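PDB 5VN6: taurine dioxygenase from Burkholderia ambifaria, which probably oxidises taurine as a metal-dependent dioxygenase of the TfdA family, with a magnesium ion bound at the metal site in this crystal. Local coordinates for residues T58-H62 against M279-G283; Q152-L156 against F213-R218. All blocks are in the same frame, centred on the assembly; numbering follows the deposited sequence.

Contact 1 (T58-H62 against M279-G283); sequences TRAEH and MERAG
Arg59 and Glu280 form a salt bridge between the first turn of helix 59-67 and strand 278-284. One carboxylate oxygen takes both bonds: Glu280 OE2 lies 2.8 Å from Arg59 NH2 and 3.0 Å from Arg59 NE. Both are weak as hydrogen bonds, since their N-H groups point well off the oxygen. The guanidinium and carboxylate planes stand 67° apart. The stronger partner of Glu280 OE2 is Arg89 of strand 87-91, which forms a second salt bridge to it. The other oxygen, Glu280 OE1, accepts from a water at 2.9 Å, and that water is 3.0 Å from His62 ND1. Glu280 and Ala282 point toward the helix, which packs on that face of the mixed sheet of this cupin-clan fold. Arg281 points away from it, and its side chain comes near the metal ligand Asp108. His62 holds its ring out to the strand, with CG anti to the backbone N (chi1 -178°). His62 CE1 meets Glu280 O edge-on at 3.2 Å, and His62 NE2 lies 3.9 Å from Ala282 CB. His62 NE2 is hydrogen-bonded to Val120 O of the adjoining strand 118-125. Thr58 and Glu61 form a capping box: Glu61 N donates to Thr58 OG1, Thr58 N to Glu61 OE1.

Contact 2 (Q152-L156 against F213-R218); sequences QIADL and FHTPAR
Arg218 reaches across to Gln152 and Asp155, and its guanidinium bonds to both. Its CB points toward their segment. With chi1 at -60° and the chain extended from CG to NE, the side chain carries the guanidinium as far as Gln152 O and the Asp155 carboxylate. Arg218 CG passes 3.5 Å from Gln152 OE1. Arg218 CD lies over one face of the Phe213 ring, offset toward the rim, and is also close to the Gln152 amide. Arg218 NE makes a weak bond to Gln152 O at 3.3 Å. Around CZ the guanidinium is covered on one face by Leu156 CD2, which sits 3.4 Å above the plane and over its centre. Arg218 NH1 has two acceptors near the guanidinium plane: Gln152 O at 2.9 Å, and Asp155 OD1 at 2.8 Å, the latter a salt bridge met on the syn side of the carboxylate.

The chain turns at Ile153 to Leu156, a type I beta turn. Gln152 O just before it and the Asp155 carboxylate within it both face Arg218 NH1. The turn leads into strand 157-160 of the four-stranded antiparallel sheet. The facing loop follows strand 207-210, the neighbour of 157-160 in that sheet.

At the tip, Arg218 NH2 donates to Phe213 O within its own loop, at 3.3 Å and from above the carbonyl plane. It also donates to a water, which in turn donates to Asp155 OD1. Beside the arginine, Gln152 NE2 comes 3.8 Å from Phe213 CE1, with the amide and ring planes 84° apart. Leu156 CD2 meets Phe213 CB at 4.1 Å. Leu232 of helix 228-237 touches both Gln152 and Leu156.

How the contacts relate
The two contacts sit far apart, with the middle of the chain between them. Their centres are about 43 Å apart, and their nearest atoms about 24 Å. Both segments of contact 2 fall between the two segments of contact 1: the order along the chain is 58-62, 152-156, 213-218, 279-283. They share no helix, strand or sheet. Contact 1 joins helix 59-67 to the seven-stranded mixed sheet, on a strand whose Arg281 lies near the magnesium site. Contact 2 belongs to the periphery, beside the four-stranded antiparallel sheet and away from that site. One pins a helix to the sheet next to the metal; the other joins a turn and a loop on the far side.

Contact 1 (T58-H62 against M279-G283)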
# COMPACT_ATOMS: atom_id res chain seq x y z
N THR A 58 2.17 12.07 -29.98
CA THR A 58 3.30 11.46 -30.66
C THR A 58 4.49 11.39 -29.71
O THR A 58 4.52 12.04 -28.66
CB THR A 58 3.67 12.27 -31.89
OG1 THR A 58 4.35 13.47 -31.49
CG2 THR A 58 2.41 12.65 -32.66
N ARG A 59 5.45 10.56 -30.08
CA ARG A 59 6.65 10.43 -29.25
C ARG A 59 7.44 11.73 -29.23
O ARG A 59 7.98 12.11 -28.18
CB ARG A 59 7.47 9.24 -29.75
CG ARG A 59 6.65 7.95 -29.68
CD ARG A 59 7.30 6.78 -30.40
NE ARG A 59 6.77 5.49 -29.96
CZ ARG A 59 5.52 5.08 -30.17
NH1 ARG A 59 4.65 5.84 -30.82
NH2 ARG A 59 5.14 3.89 -29.72
N ALA A 60 7.49 12.45 -30.36
CA ALA A 60 8.12 13.76 -30.35
C ALA A 60 7.42 14.68 -29.36
O ALA A 60 8.08 15.41 -28.61
CB ALA A 60 8.13 14.36 -31.76
N GLU A 61 6.08 14.64 -29.30
CA GLU A 61 5.36 15.46 -28.32
C GLU A 61 5.61 15.00 -26.89
O GLU A 61 5.77 15.84 -25.99
CB GLU A 61 3.87 15.48 -28.63
CG GLU A 61 3.52 16.06 -29.99
CD GLU A 61 2.05 15.94 -30.33
OE1 GLU A 61 1.42 14.94 -29.94
OE2 GLU A 61 1.52 16.86 -31.00
N HIS A 62 5.66 13.69 -26.66
CA HIS A 62 6.00 13.16 -25.33
C HIS A 62 7.36 13.68 -24.89
O HIS A 62 7.54 14.15 -23.76
CB HIS A 62 5.98 11.62 -25.36
CG HIS A 62 6.27 10.95 -24.05
ND1 HIS A 62 6.11 9.59 -23.86
CD2 HIS A 62 6.70 11.44 -22.86
CE1 HIS A 62 6.44 9.27 -22.63
NE2 HIS A 62 6.81 10.37 -21.99
N MET A 279 5.44 0.29 -22.14
CA MET A 279 5.49 1.63 -21.57
C MET A 279 6.60 2.42 -22.26
O MET A 279 7.54 1.85 -22.82
CB MET A 279 5.75 1.61 -20.05
CG MET A 279 4.99 0.56 -19.29
SD MET A 279 3.29 1.03 -18.92
CE MET A 279 3.48 2.40 -17.79
N GLU A 280 6.49 3.75 -22.22
CA GLU A 280 7.54 4.62 -22.71
C GLU A 280 7.70 5.76 -21.72
O GLU A 280 6.71 6.36 -21.30
CB GLU A 280 7.22 5.15 -24.12
CG GLU A 280 7.17 4.04 -25.18
CD GLU A 280 6.90 4.54 -26.60
OE1 GLU A 280 6.77 5.77 -26.81
OE2 GLU A 280 6.81 3.70 -27.52
N ARG A 281 8.94 6.05 -21.34
CA ARG A 281 9.20 7.07 -20.34
C ARG A 281 10.23 8.08 -20.85
O ARG A 281 11.02 7.79 -21.76
CB ARG A 281 9.67 6.45 -19.01
CG ARG A 281 11.04 5.77 -19.05
CD ARG A 281 11.36 5.10 -17.70
NE ARG A 281 11.46 6.06 -16.59
CZ ARG A 281 12.58 6.71 -16.27
NH1 ARG A 281 12.59 7.55 -15.25
NH2 ARG A 281 13.69 6.53 -16.98
N ALA A 282 10.15 9.29 -20.30
CA ALA A 282 11.14 10.33 -20.55
C ALA A 282 11.58 10.86 -19.19
O ALA A 282 10.78 11.46 -18.47
CB ALA A 282 10.56 11.45 -21.41
N GLY A 283 12.84 10.60 -18.84
CA GLY A 283 13.37 11.02 -17.55
C GLY A 283 14.04 12.39 -17.66
O GLY A 283 14.64 12.72 -18.68
O HOH W 1 4.95 7.82 -25.93

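Contact 2 (Q152-L156 against F213-R218)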
# COMPACT_ATOMS: atom_id res chain seq x y z
N GLN A 152 16.99 13.14 15.83
CA GLN A 152 17.97 12.09 15.64
C GLN A 152 18.50 12.03 14.21
O GLN A 152 19.68 11.72 14.00
CB GLN A 152 17.34 10.74 16.03
CG GLN A 152 18.19 9.50 15.74
CD GLN A 152 19.05 9.02 16.90
OE1 GLN A 152 19.61 9.82 17.64
NE2 GLN A 152 19.15 7.70 17.05
N ILE A 153 17.67 12.31 13.20
CA ILE A 153 18.07 12.11 11.81
C ILE A 153 18.52 13.40 11.13
O ILE A 153 18.97 13.35 9.97
CB ILE A 153 16.96 11.44 10.98
CG1 ILE A 153 15.80 12.41 10.73
CG2 ILE A 153 16.47 10.15 11.68
CD1 ILE A 153 14.71 11.87 9.81
N ALA A 154 18.45 14.55 11.81
CA ALA A 154 18.63 15.84 11.15
C ALA A 154 19.92 15.92 10.34
O ALA A 154 19.90 16.36 9.19
CB ALA A 154 18.57 16.96 12.19
N ASP A 155 21.04 15.46 10.90
CA ASP A 155 22.32 15.56 10.19
C ASP A 155 22.79 14.23 9.59
O ASP A 155 23.91 14.15 9.09
CB ASP A 155 23.41 16.14 11.12
CG ASP A 155 23.69 15.28 12.35
OD1 ASP A 155 23.38 14.07 12.34
OD2 ASP A 155 24.20 15.84 13.35
N LEU A 156 21.95 13.19 9.61
CA LEU A 156 22.37 11.91 9.09
C LEU A 156 22.53 11.94 7.57
O LEU A 156 21.79 12.62 6.87
CB LEU A 156 21.36 10.81 9.48
CG LEU A 156 21.38 10.36 10.94
CD1 LEU A 156 20.30 9.27 11.21
CD2 LEU A 156 22.79 9.87 11.31
N PHE A 213 26.31 7.92 11.58
CA PHE A 213 25.46 7.64 12.73
C PHE A 213 26.27 7.49 14.02
O PHE A 213 25.84 7.94 15.08
CB PHE A 213 24.66 6.36 12.46
CG PHE A 213 23.73 5.97 13.58
CD1 PHE A 213 22.40 6.38 13.57
CD2 PHE A 213 24.20 5.19 14.65
CE1 PHE A 213 21.55 6.04 14.60
CE2 PHE A 213 23.35 4.83 15.69
CZ PHE A 213 22.01 5.26 15.66
N HIS A 214 27.43 6.83 13.95
CA HIS A 214 28.16 6.44 15.14
C HIS A 214 28.83 7.66 15.78
O HIS A 214 29.98 7.99 15.46
CB HIS A 214 29.17 5.35 14.77
CG HIS A 214 29.70 4.56 15.93
ND1 HIS A 214 30.13 5.15 17.09
CD2 HIS A 214 29.97 3.24 16.06
CE1 HIS A 214 30.60 4.22 17.91
NE2 HIS A 214 30.51 3.05 17.31
N THR A 215 28.12 8.35 16.66
CA THR A 215 28.57 9.53 17.38
C THR A 215 28.31 9.33 18.86
O THR A 215 27.45 8.53 19.24
CB THR A 215 27.83 10.80 16.91
OG1 THR A 215 26.44 10.69 17.25
CG2 THR A 215 27.97 11.01 15.40
N PRO A 216 29.02 10.05 19.73
CA PRO A 216 28.77 9.90 21.18
C PRO A 216 27.34 10.24 21.59
O PRO A 216 26.87 9.73 22.62
CB PRO A 216 29.77 10.87 21.81
CG PRO A 216 30.86 11.00 20.80
CD PRO A 216 30.16 10.95 19.47
N ALA A 217 26.64 11.07 20.82
CA ALA A 217 25.26 11.40 21.15
C ALA A 217 24.34 10.22 20.93
O ALA A 217 23.34 10.07 21.65
CB ALA A 217 24.80 12.60 20.32
N ARG A 218 24.67 9.35 19.98
CA ARG A 218 23.80 8.23 19.66
C ARG A 218 24.29 6.89 20.18
O ARG A 218 23.48 5.96 20.27
CB ARG A 218 23.64 8.11 18.14
CG ARG A 218 23.06 9.32 17.47
CD ARG A 218 22.87 9.02 16.00
NE ARG A 218 22.34 10.18 15.30
CZ ARG A 218 23.09 11.04 14.63
NH1 ARG A 218 22.51 12.07 14.02
NH2 ARG A 218 24.41 10.86 14.55
O HOH W 2 26.09 12.42 12.98